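Local coordinates for SusD family protein (Bacteroides uniformis, PDB 7KV1), which probably binds beta-glucan at the cell surface of a human gut bacterium, as a SusD-family surface glycan-binding protein, at residues D91-H96 with E105-G110; P264-N269 with E285-I290; E279-D284 with N402-R407; I510-G515 with V524-K529. All blocks are in the same frame, centred on the assembly; numbering follows the deposited sequence.

In the fold
The four contacts form two clusters on opposite sides of the chain's centre. Contacts 2 and 3, with centres about 7 Å apart, share the two-stranded antiparallel sheet of 286-290 and 403-407; E285 of contact 2 and R407 of contact 3 form a salt bridge, and E289 reaches the backbone of W282. Contact 2 also carries part of the cobalt hexammine site. Contacts 1 and 4, about 12 Å apart between centres, touch directly: T108 OG1 lies 2.7 Å from P511 O, probably a hydrogen bond, which joins parts of the chain far apart in sequence. Between the clusters nothing touches; contacts 1 and 3 stay about 12 Å apart at their nearest atoms.

Contact 1. Residues D91-H96 with E105-G110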
# COMPACT_ATOMS: atom_id res chain seq x y z
N ASP A 91 -13.82 -8.92 17.18
CA ASP A 91 -12.35 -8.78 17.37
C ASP A 91 -11.85 -7.89 16.22
O ASP A 91 -11.93 -8.32 15.06
CB ASP A 91 -11.70 -10.16 17.52
CG ASP A 91 -10.29 -10.11 18.10
OD1 ASP A 91 -9.98 -9.10 18.70
OD2 ASP A 91 -9.52 -11.07 17.94
N MET A 92 -11.40 -6.67 16.51
CA MET A 92 -11.25 -5.57 15.50
C MET A 92 -12.57 -5.45 14.74
O MET A 92 -12.62 -5.60 13.50
CB MET A 92 -10.09 -5.80 14.54
CG MET A 92 -8.75 -5.87 15.25
SD MET A 92 -8.38 -4.44 16.29
CE MET A 92 -8.10 -3.13 15.10
N GLN A 93 -13.62 -5.17 15.49
CA GLN A 93 -14.97 -4.96 14.93
C GLN A 93 -14.91 -3.94 13.77
O GLN A 93 -15.62 -4.14 12.77
CB GLN A 93 -15.87 -4.54 16.08
CG GLN A 93 -17.24 -4.05 15.63
CD GLN A 93 -18.11 -3.88 16.84
OE1 GLN A 93 -18.62 -4.86 17.36
NE2 GLN A 93 -18.23 -2.65 17.34
N ASN A 94 -14.09 -2.89 13.87
CA ASN A 94 -14.00 -1.84 12.81
C ASN A 94 -13.59 -2.52 11.50
O ASN A 94 -14.21 -2.22 10.45
CB ASN A 94 -13.10 -0.68 13.21
CG ASN A 94 -11.67 -1.08 13.50
OD1 ASN A 94 -11.43 -2.16 14.04
ND2 ASN A 94 -10.73 -0.28 13.03
N TRP A 95 -12.62 -3.43 11.55
CA TRP A 95 -12.16 -4.15 10.33
C TRP A 95 -13.30 -5.01 9.77
O TRP A 95 -13.53 -4.96 8.53
CB TRP A 95 -10.93 -5.01 10.57
CG TRP A 95 -9.67 -4.27 10.89
CD1 TRP A 95 -9.44 -2.92 10.88
CD2 TRP A 95 -8.47 -4.90 11.35
NE1 TRP A 95 -8.14 -2.67 11.27
CE2 TRP A 95 -7.52 -3.87 11.54
CE3 TRP A 95 -8.08 -6.22 11.56
CZ2 TRP A 95 -6.23 -4.14 11.99
CZ3 TRP A 95 -6.81 -6.48 12.00
CH2 TRP A 95 -5.88 -5.46 12.19
N HIS A 96 -14.02 -5.75 10.63
CA HIS A 96 -15.17 -6.58 10.18
C HIS A 96 -16.22 -5.68 9.52
O HIS A 96 -16.79 -6.07 8.50
CB HIS A 96 -15.76 -7.41 11.32
CG HIS A 96 -14.85 -8.52 11.72
ND1 HIS A 96 -14.80 -9.71 11.02
CD2 HIS A 96 -13.92 -8.62 12.68
CE1 HIS A 96 -13.90 -10.50 11.56
NE2 HIS A 96 -13.34 -9.87 12.55
N GLU A 105 -19.08 6.07 12.11
CA GLU A 105 -18.20 7.06 12.76
C GLU A 105 -17.58 6.46 14.02
O GLU A 105 -16.58 7.02 14.48
CB GLU A 105 -18.97 8.35 13.06
CG GLU A 105 -20.05 8.20 14.12
CD GLU A 105 -21.42 7.76 13.65
OE1 GLU A 105 -21.51 7.11 12.56
OE2 GLU A 105 -22.42 8.08 14.36
N ASN A 106 -18.08 5.34 14.55
CA ASN A 106 -17.42 4.71 15.73
C ASN A 106 -16.58 3.48 15.30
O ASN A 106 -15.99 2.82 16.19
CB ASN A 106 -18.45 4.36 16.84
CG ASN A 106 -19.27 5.56 17.28
OD1 ASN A 106 -20.49 5.54 17.21
ND2 ASN A 106 -18.63 6.66 17.59
N ASN A 107 -16.56 3.13 14.01
CA ASN A 107 -16.00 1.84 13.53
C ASN A 107 -15.38 2.08 12.15
O ASN A 107 -16.01 1.76 11.12
CB ASN A 107 -17.06 0.73 13.48
CG ASN A 107 -17.49 0.28 14.86
OD1 ASN A 107 -16.78 -0.47 15.51
ND2 ASN A 107 -18.63 0.77 15.31
N THR A 108 -14.19 2.67 12.14
CA THR A 108 -13.48 3.12 10.92
C THR A 108 -11.97 3.06 11.19
O THR A 108 -11.56 2.42 12.18
CB THR A 108 -14.05 4.48 10.51
OG1 THR A 108 -13.61 4.75 9.18
CG2 THR A 108 -13.63 5.56 11.48
N LEU A 109 -11.16 3.66 10.33
CA LEU A 109 -9.68 3.68 10.49
C LEU A 109 -9.22 5.05 11.02
O LEU A 109 -8.35 5.68 10.42
CB LEU A 109 -9.09 3.32 9.13
CG LEU A 109 -9.36 1.89 8.67
CD1 LEU A 109 -8.71 1.63 7.34
CD2 LEU A 109 -8.85 0.87 9.68
N GLY A 110 -9.75 5.48 12.16
CA GLY A 110 -9.41 6.77 12.79
C GLY A 110 -7.92 6.94 13.02
O GLY A 110 -7.41 8.06 12.87
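The side-chain amide of N94 gives its ND2 to the carbonyl oxygen T108 O at 2.9 Å, in a nearly straight bond (166°). The two segments belong to a helix-loop-helix unit: N94 lies in the first turn of helix 93-99, while residues 105-109 end the loop that leads into helix 110-129, with L109 as its N-cap. The CG of N94 stands between its own backbone N and carbonyl carbon (chi1 60°), which turns the amide to the loop. T108 O lies close to the amide plane of N94, whereas ND2 approaches that carbonyl from above its plane.

A second amide bond runs from Q93 NE2 to N107 OD1 at 3.2 Å. Q93 is extended, and its amide plane is turned 59° from that of N107, although the oxygen still lies in the plane of the Q93 amide. The other end of N107, ND2, is held by N104. Between these two bonds the chains pass closely, N94 CB lying 3.7 Å from N107 C. On the buried side L109 CD2 meets the indole of W95 at its edge, near the ring plane, 3.9 Å from NE1, while M92 CE rests on one indole face toward the rim.

Contact 2. Residues P264-N269 with E285-I290; sequences PSFRLN and ESIWEI. With NCO (cobalt hexammine(III)), chain C.
The polar part of the contact centres on the carboxylate of E285. Its OE1 accepts the backbone N of N269 at 2.8 Å, on the anti side and 26° out of the carboxylate plane. The side chain is extended, with CG opposite the backbone N (chi1 -175°), which carries the carboxylate to the L268-N269 end of the loop. R440 also bridges to OE1 and R407 to OE2; this buried acid, gripped by two arginines, is therefore probably ionised. Within the loop, R267, bent at chi2 and chi3, curls alongside and gives NH1 to L268 O at 2.7 Å, the oxygen lying in the guanidinium plane.

Carbon contacts flank these bonds. The apolar pair is F266 and I287, which cross at about a right angle with F266 CE1 3.8 Å from I287 CG1. Two others are carbon-to-oxygen: L268 CD2 lies 3.7 Å from E285 OE2, and S286 O sits at the edge of the F266 ring, near its plane, close to CE1.

Ligand contacts involve the first half of the segment, around F266 O. Three ammines of the cobalt hexammine, N1, N5 and N6, donate to F266 O at 3.1-3.2 Å, and I261, S263 and Y408 complete the hydrogen-bonded site.

The loop follows helix 250-262 and precedes helix 272-275. I287, with W288, forms a classic beta bulge opposite Y406 in the two-stranded sheet; F266 and I287 both lie against A231 of helix 230-244, while L268 leans on L412 of helix 408-420.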
# COMPACT_ATOMS: atom_id res chain seq x y z
N PRO A 264 19.22 1.40 -15.96
CA PRO A 264 20.02 0.20 -15.70
C PRO A 264 19.93 -0.31 -14.25
O PRO A 264 20.45 -1.40 -14.02
CB PRO A 264 21.45 0.68 -16.06
CG PRO A 264 21.44 2.15 -15.71
CD PRO A 264 20.04 2.62 -16.05
N SER A 265 19.25 0.40 -13.35
CA SER A 265 19.34 0.17 -11.88
C SER A 265 18.20 -0.69 -11.32
O SER A 265 18.31 -1.12 -10.16
CB SER A 265 19.42 1.49 -11.14
OG SER A 265 20.42 2.31 -11.71
N PHE A 266 17.19 -1.03 -12.12
CA PHE A 266 16.00 -1.78 -11.63
C PHE A 266 15.83 -3.06 -12.46
O PHE A 266 16.06 -3.03 -13.67
CB PHE A 266 14.74 -0.90 -11.70
CG PHE A 266 14.77 0.22 -10.69
CD1 PHE A 266 14.70 -0.06 -9.34
CD2 PHE A 266 14.95 1.53 -11.09
CE1 PHE A 266 14.76 0.96 -8.40
CE2 PHE A 266 15.02 2.55 -10.15
CZ PHE A 266 14.92 2.26 -8.81
N ARG A 267 15.43 -4.14 -11.82
CA ARG A 267 15.04 -5.36 -12.55
C ARG A 267 14.10 -6.18 -11.68
O ARG A 267 14.13 -5.98 -10.46
CB ARG A 267 16.26 -6.18 -13.00
CG ARG A 267 17.16 -6.65 -11.87
CD ARG A 267 17.50 -8.13 -11.85
NE ARG A 267 18.01 -8.66 -13.10
CZ ARG A 267 17.40 -9.57 -13.87
NH1 ARG A 267 16.21 -10.09 -13.57
NH2 ARG A 267 18.00 -9.96 -14.97
N LEU A 268 13.39 -7.13 -12.28
CA LEU A 268 12.63 -8.14 -11.53
C LEU A 268 13.61 -9.07 -10.81
O LEU A 268 14.60 -9.52 -11.43
CB LEU A 268 11.71 -8.90 -12.48
CG LEU A 268 10.58 -8.10 -13.10
CD1 LEU A 268 9.71 -8.99 -13.97
CD2 LEU A 268 9.72 -7.44 -12.02
N ASN A 269 13.37 -9.35 -9.54
CA ASN A 269 14.11 -10.44 -8.86
C ASN A 269 13.88 -11.73 -9.65
O ASN A 269 12.74 -12.11 -9.93
CB ASN A 269 13.66 -10.61 -7.41
CG ASN A 269 14.65 -11.39 -6.58
OD1 ASN A 269 15.13 -12.43 -7.03
ND2 ASN A 269 14.95 -10.90 -5.39
N GLU A 285 14.65 -5.05 -7.52
CA GLU A 285 13.20 -4.88 -7.79
C GLU A 285 12.60 -3.78 -6.89
O GLU A 285 11.55 -3.21 -7.22
CB GLU A 285 12.48 -6.20 -7.56
CG GLU A 285 11.02 -6.09 -7.94
CD GLU A 285 10.33 -7.39 -8.25
OE1 GLU A 285 11.01 -8.44 -8.37
OE2 GLU A 285 9.10 -7.35 -8.37
N SER A 286 13.24 -3.49 -5.77
CA SER A 286 12.65 -2.68 -4.69
C SER A 286 12.75 -1.20 -5.05
O SER A 286 13.85 -0.71 -5.24
CB SER A 286 13.28 -3.03 -3.36
OG SER A 286 12.53 -2.42 -2.31
N ILE A 287 11.62 -0.49 -5.19
CA ILE A 287 11.67 0.97 -5.44
C ILE A 287 11.51 1.67 -4.09
O ILE A 287 12.21 2.68 -3.83
CB ILE A 287 10.63 1.39 -6.49
CG1 ILE A 287 11.03 0.92 -7.88
CG2 ILE A 287 10.40 2.89 -6.44
CD1 ILE A 287 9.99 1.12 -8.94
N TRP A 288 10.62 1.15 -3.23
CA TRP A 288 10.48 1.71 -1.88
C TRP A 288 9.93 0.68 -0.90
O TRP A 288 8.94 -0.05 -1.22
CB TRP A 288 9.63 2.98 -1.93
CG TRP A 288 9.75 3.83 -0.71
CD1 TRP A 288 10.88 4.42 -0.21
CD2 TRP A 288 8.69 4.18 0.19
NE1 TRP A 288 10.59 5.11 0.92
CE2 TRP A 288 9.26 4.99 1.20
CE3 TRP A 288 7.31 3.93 0.22
CZ2 TRP A 288 8.49 5.54 2.22
CZ3 TRP A 288 6.56 4.44 1.26
CH2 TRP A 288 7.15 5.25 2.23
N GLU A 289 10.58 0.60 0.26
CA GLU A 289 10.20 -0.26 1.38
C GLU A 289 10.15 0.62 2.62
O GLU A 289 10.85 1.64 2.66
CB GLU A 289 11.21 -1.37 1.64
CG GLU A 289 11.67 -2.11 0.41
CD GLU A 289 12.43 -3.39 0.66
OE1 GLU A 289 12.57 -3.80 1.86
OE2 GLU A 289 12.87 -3.99 -0.33
N ILE A 290 9.35 0.19 3.59
CA ILE A 290 9.34 0.75 4.97
C ILE A 290 10.14 -0.21 5.84
O ILE A 290 9.82 -1.39 5.85
CB ILE A 290 7.92 0.97 5.46
CG1 ILE A 290 7.17 1.92 4.52
CG2 ILE A 290 7.94 1.51 6.88
CD1 ILE A 290 5.69 1.97 4.76
CO NCO C . 16.13 -3.04 -17.49
N1 NCO C . 17.75 -2.73 -16.34
N2 NCO C . 14.55 -3.16 -18.69
N3 NCO C . 17.13 -4.38 -18.70
N4 NCO C . 16.72 -1.55 -18.64
N5 NCO C . 15.09 -1.72 -16.33
N6 NCO C . 15.54 -4.55 -16.37

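Contact 3. Residues E279-D284 with N402-R407. With EDO (1,2-ethanediol), chain D.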
# COMPACT_ATOMS: atom_id res chain seq x y z
N GLU A 279 17.12 -11.51 2.87
CA GLU A 279 18.16 -11.23 1.83
C GLU A 279 17.54 -10.50 0.63
O GLU A 279 18.31 -9.88 -0.10
CB GLU A 279 18.83 -12.53 1.37
CG GLU A 279 19.56 -13.28 2.46
CD GLU A 279 18.78 -13.60 3.74
OE1 GLU A 279 17.61 -14.14 3.66
OE2 GLU A 279 19.33 -13.29 4.82
N GLY A 280 16.22 -10.56 0.42
CA GLY A 280 15.51 -9.89 -0.70
C GLY A 280 15.18 -8.44 -0.41
O GLY A 280 14.79 -7.70 -1.34
N GLU A 281 15.36 -8.00 0.84
CA GLU A 281 15.12 -6.60 1.24
C GLU A 281 16.04 -5.72 0.40
O GLU A 281 17.22 -6.05 0.31
CB GLU A 281 15.37 -6.42 2.73
CG GLU A 281 14.37 -7.19 3.56
CD GLU A 281 14.43 -6.91 5.04
OE1 GLU A 281 15.47 -6.37 5.49
OE2 GLU A 281 13.44 -7.23 5.73
N TRP A 282 15.49 -4.70 -0.23
CA TRP A 282 16.27 -3.75 -1.06
C TRP A 282 17.02 -4.50 -2.18
O TRP A 282 18.12 -4.06 -2.56
CB TRP A 282 17.19 -2.92 -0.15
CG TRP A 282 16.40 -2.04 0.77
CD1 TRP A 282 16.29 -2.13 2.12
CD2 TRP A 282 15.55 -0.95 0.36
NE1 TRP A 282 15.42 -1.16 2.58
CE2 TRP A 282 14.97 -0.42 1.52
CE3 TRP A 282 15.28 -0.36 -0.88
CZ2 TRP A 282 14.12 0.67 1.49
CZ3 TRP A 282 14.43 0.73 -0.92
CH2 TRP A 282 13.86 1.23 0.25
N CYS A 283 16.44 -5.56 -2.74
CA CYS A 283 16.92 -6.13 -4.03
C CYS A 283 16.61 -5.10 -5.12
O CYS A 283 15.97 -4.04 -4.82
CB CYS A 283 16.31 -7.49 -4.32
SG CYS A 283 14.52 -7.45 -4.64
N ASP A 284 17.07 -5.37 -6.35
CA ASP A 284 17.00 -4.35 -7.43
C ASP A 284 15.58 -4.23 -7.98
O ASP A 284 15.35 -3.34 -8.81
CB ASP A 284 18.07 -4.65 -8.49
CG ASP A 284 19.47 -4.36 -7.94
OD1 ASP A 284 19.65 -3.30 -7.25
OD2 ASP A 284 20.35 -5.22 -8.14
N ASN A 402 10.72 -5.89 6.52
CA ASN A 402 10.41 -4.62 5.80
C ASN A 402 9.07 -4.77 5.05
O ASN A 402 8.74 -5.88 4.54
CB ASN A 402 11.48 -4.25 4.78
CG ASN A 402 12.78 -3.78 5.41
OD1 ASN A 402 12.91 -3.78 6.64
ND2 ASN A 402 13.72 -3.38 4.57
N TYR A 403 8.34 -3.68 4.94
CA TYR A 403 7.07 -3.65 4.17
C TYR A 403 7.44 -3.20 2.76
O TYR A 403 7.90 -2.06 2.62
CB TYR A 403 6.02 -2.74 4.80
CG TYR A 403 4.73 -2.83 4.03
CD1 TYR A 403 4.09 -4.06 3.90
CD2 TYR A 403 4.21 -1.76 3.33
CE1 TYR A 403 2.94 -4.20 3.15
CE2 TYR A 403 3.05 -1.90 2.56
CZ TYR A 403 2.43 -3.12 2.46
OH TYR A 403 1.30 -3.29 1.71
N ARG A 404 7.26 -4.08 1.78
CA ARG A 404 7.59 -3.79 0.36
C ARG A 404 6.44 -2.94 -0.17
O ARG A 404 5.31 -3.45 -0.25
CB ARG A 404 7.79 -5.07 -0.47
CG ARG A 404 9.09 -5.83 -0.23
CD ARG A 404 9.33 -6.36 1.18
NE ARG A 404 10.43 -7.33 1.15
CZ ARG A 404 10.88 -8.01 2.19
NH1 ARG A 404 10.36 -7.83 3.40
NH2 ARG A 404 11.89 -8.86 2.04
N TYR A 405 6.69 -1.67 -0.45
CA TYR A 405 5.60 -0.70 -0.78
C TYR A 405 5.45 -0.58 -2.29
O TYR A 405 4.31 -0.73 -2.77
CB TYR A 405 5.82 0.67 -0.14
CG TYR A 405 4.53 1.44 0.00
CD1 TYR A 405 3.94 2.08 -1.09
CD2 TYR A 405 3.87 1.46 1.21
CE1 TYR A 405 2.73 2.74 -0.96
CE2 TYR A 405 2.65 2.11 1.35
CZ TYR A 405 2.08 2.76 0.27
OH TYR A 405 0.89 3.42 0.48
N TYR A 406 6.56 -0.35 -3.00
CA TYR A 406 6.63 -0.23 -4.47
C TYR A 406 7.68 -1.19 -4.99
O TYR A 406 8.81 -1.08 -4.55
CB TYR A 406 6.98 1.20 -4.90
CG TYR A 406 5.85 2.17 -4.68
CD1 TYR A 406 4.57 1.87 -5.14
CD2 TYR A 406 6.04 3.35 -3.99
CE1 TYR A 406 3.51 2.73 -4.91
CE2 TYR A 406 4.99 4.23 -3.77
CZ TYR A 406 3.71 3.91 -4.22
OH TYR A 406 2.65 4.73 -3.97
N ARG A 407 7.29 -2.09 -5.89
CA ARG A 407 8.21 -3.02 -6.60
C ARG A 407 8.21 -2.70 -8.10
O ARG A 407 7.19 -2.29 -8.66
CB ARG A 407 7.75 -4.47 -6.40
CG ARG A 407 7.70 -4.88 -4.95
CD ARG A 407 7.60 -6.37 -4.84
NE ARG A 407 6.29 -6.96 -5.01
CZ ARG A 407 5.90 -7.75 -6.01
NH1 ARG A 407 6.68 -7.96 -7.05
NH2 ARG A 407 4.71 -8.34 -5.96
C1 EDO D . -2.60 4.86 -0.23
O1 EDO D . -1.86 5.09 0.96
C2 EDO D . -2.15 3.66 -0.97
O2 EDO D . -0.80 3.78 -1.42
O HOH W 1 12.22 -6.52 -1.13
O HOH W 2 11.93 -9.41 4.94
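A type II beta turn from G280 to C283, closed by the bond from C283 N to G280 O, brings E281 and W282 to the start of strand 403-407, the partner of strand 286-290 in a two-stranded antiparallel sheet. Across the contact the E281 carboxylate is stacked on the side-chain amide of N402, the two planes only 12° apart, with E281 CD 3.6 Å from N402 CG. The backbone N of N402 points almost straight at E281 OE2 (3.1 Å, 174°), meeting the oxygen from above the carboxylate plane.

R404 lies on another side of the same glutamate. Its chain bends at chi2 (61°), and E281 CG sits over one face of the guanidinium, 3.4 Å from NH2. The nearest charged approach, E281 OE2 to R404 NH1 at 3.9 Å, is long and out of the guanidinium plane, with no N-H directed at the oxygen. NH1 instead donates to N402 O at 2.8 Å, NH2 to I275 O. Two waters join the groups: one links G280 O to R404 NE, while the other donates to E281 OE2 and accepts from R404 NH1. The indole of W282 crosses the N402 amide at a steep angle; its NE1 and N402 ND2 are both donors and are taken up by N291 and E289 respectively.

E281 and R404 thus have no direct hydrogen bond: a long ion pair, the packing of CG on the guanidinium face and a bridging water link them. OE2, receiving a backbone N-H and a water proton beside an arginine, is probably kept as the carboxylate.

Contact 4. Residues I510-G515 with V524-K529; sequences IPIAQG and VQNAYK
Q525 grips the backbone of I512 with both ends of its amide. OE1 accepts I512 N at 2.9 Å, and NE2 returns a bond to I512 O at the same length, 2.9 Å; each approach lies in the plane of the accepting carbonyl, on a lone pair. OE1 also takes the N-H of N526, in a more bent bond (136°), so one oxygen holds two backbone donors and fixes the amide's rotation. A bend in the Q525 chain at chi2 (58°) makes this double grip possible.

The side-chain amide thus imitates the edge of a beta strand. The loop 510-512, just ahead of helix 514-519, is paired in this way with the final residues of the chain, tying the C-terminus into the helical SusD-family fold. N526 continues the pairing: ND2 donates to I510 O at 2.9 Å and also to F163 O, while OD1 is taken by N165, which fastens the tail to a further loop. Beside it P511 sets its CD-CG edge over the face of the Y528 ring, CD forming a CH-pi contact 3.8 Å from the centroid and almost on the normal. Y528 OH meets the backbone N of A103.

Toward solvent the contact thins. V524 is exposed and meets the other segment only through its carbonyl oxygen, 3.8 Å from I512 CD1. At the opposite end K529 makes no contact with 510-515; its terminal OXT forms a salt bridge with K506.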
# COMPACT_ATOMS: atom_id res chain seq x y z
N ILE A 510 -14.52 6.07 3.32
CA ILE A 510 -14.97 5.47 4.61
C ILE A 510 -15.35 6.59 5.57
O ILE A 510 -14.96 7.75 5.42
CB ILE A 510 -13.90 4.51 5.16
CG1 ILE A 510 -12.67 5.28 5.64
CG2 ILE A 510 -13.56 3.47 4.11
CD1 ILE A 510 -11.63 4.44 6.29
N PRO A 511 -16.13 6.28 6.62
CA PRO A 511 -16.48 7.29 7.63
C PRO A 511 -15.27 7.97 8.30
O PRO A 511 -14.29 7.32 8.63
CB PRO A 511 -17.29 6.47 8.66
CG PRO A 511 -17.83 5.32 7.85
CD PRO A 511 -16.70 4.97 6.90
N ILE A 512 -15.39 9.27 8.55
CA ILE A 512 -14.49 10.04 9.44
C ILE A 512 -14.89 9.68 10.88
O ILE A 512 -16.11 9.53 11.16
CB ILE A 512 -14.62 11.54 9.13
CG1 ILE A 512 -14.23 11.82 7.66
CG2 ILE A 512 -13.80 12.37 10.08
CD1 ILE A 512 -14.58 13.23 7.21
N ALA A 513 -13.90 9.53 11.77
CA ALA A 513 -14.11 9.11 13.17
C ALA A 513 -14.87 10.21 13.92
O ALA A 513 -14.59 11.40 13.73
CB ALA A 513 -12.81 8.76 13.84
N GLN A 514 -15.82 9.81 14.76
CA GLN A 514 -16.70 10.76 15.49
C GLN A 514 -15.85 11.79 16.25
O GLN A 514 -16.23 12.95 16.25
CB GLN A 514 -17.65 10.00 16.42
CG GLN A 514 -18.81 10.86 16.90
CD GLN A 514 -19.55 10.22 18.04
OE1 GLN A 514 -19.23 10.45 19.21
NE2 GLN A 514 -20.52 9.38 17.72
N GLY A 515 -14.73 11.38 16.82
CA GLY A 515 -13.77 12.26 17.53
C GLY A 515 -13.32 13.45 16.70
O GLY A 515 -13.21 14.57 17.26
N VAL A 524 -17.63 17.86 7.46
CA VAL A 524 -18.87 17.16 7.03
C VAL A 524 -18.56 15.67 6.88
O VAL A 524 -17.58 15.32 6.20
CB VAL A 524 -19.44 17.78 5.75
CG1 VAL A 524 -20.69 17.04 5.30
CG2 VAL A 524 -19.73 19.26 5.95
N GLN A 525 -19.41 14.81 7.44
CA GLN A 525 -19.26 13.33 7.38
C GLN A 525 -19.43 12.90 5.92
O GLN A 525 -20.26 13.49 5.20
CB GLN A 525 -20.28 12.62 8.27
CG GLN A 525 -20.16 11.10 8.25
CD GLN A 525 -18.79 10.61 8.67
OE1 GLN A 525 -17.84 10.66 7.88
NE2 GLN A 525 -18.69 10.15 9.91
N ASN A 526 -18.68 11.89 5.49
CA ASN A 526 -18.88 11.27 4.17
C ASN A 526 -20.27 10.63 4.15
O ASN A 526 -20.67 10.10 5.20
CB ASN A 526 -17.81 10.21 3.91
CG ASN A 526 -16.46 10.85 3.65
OD1 ASN A 526 -16.44 11.94 3.13
ND2 ASN A 526 -15.36 10.20 4.01
N ALA A 527 -20.95 10.66 3.01
CA ALA A 527 -22.28 10.04 2.79
C ALA A 527 -22.09 8.55 2.46
O ALA A 527 -22.36 8.15 1.33
CB ALA A 527 -23.03 10.78 1.68
N TYR A 528 -21.62 7.76 3.43
CA TYR A 528 -21.22 6.34 3.28
C TYR A 528 -22.42 5.42 3.54
O TYR A 528 -22.58 4.41 2.81
CB TYR A 528 -20.02 6.07 4.18
CG TYR A 528 -19.59 4.64 4.37
CD1 TYR A 528 -20.22 3.82 5.29
CD2 TYR A 528 -18.49 4.12 3.69
CE1 TYR A 528 -19.81 2.51 5.50
CE2 TYR A 528 -18.08 2.82 3.88
CZ TYR A 528 -18.71 2.02 4.82
OH TYR A 528 -18.31 0.75 5.08
N LYS A 529 -23.25 5.81 4.52
CA LYS A 529 -24.34 4.98 5.09
C LYS A 529 -25.40 4.69 4.03
O LYS A 529 -25.93 3.57 3.95
CB LYS A 529 -25.00 5.69 6.28
CG LYS A 529 -26.08 4.88 6.97
CD LYS A 529 -26.51 5.43 8.34
CE LYS A 529 -27.50 4.53 9.05
NZ LYS A 529 -28.11 5.20 10.23
OXT LYS A 529 -25.74 5.58 3.23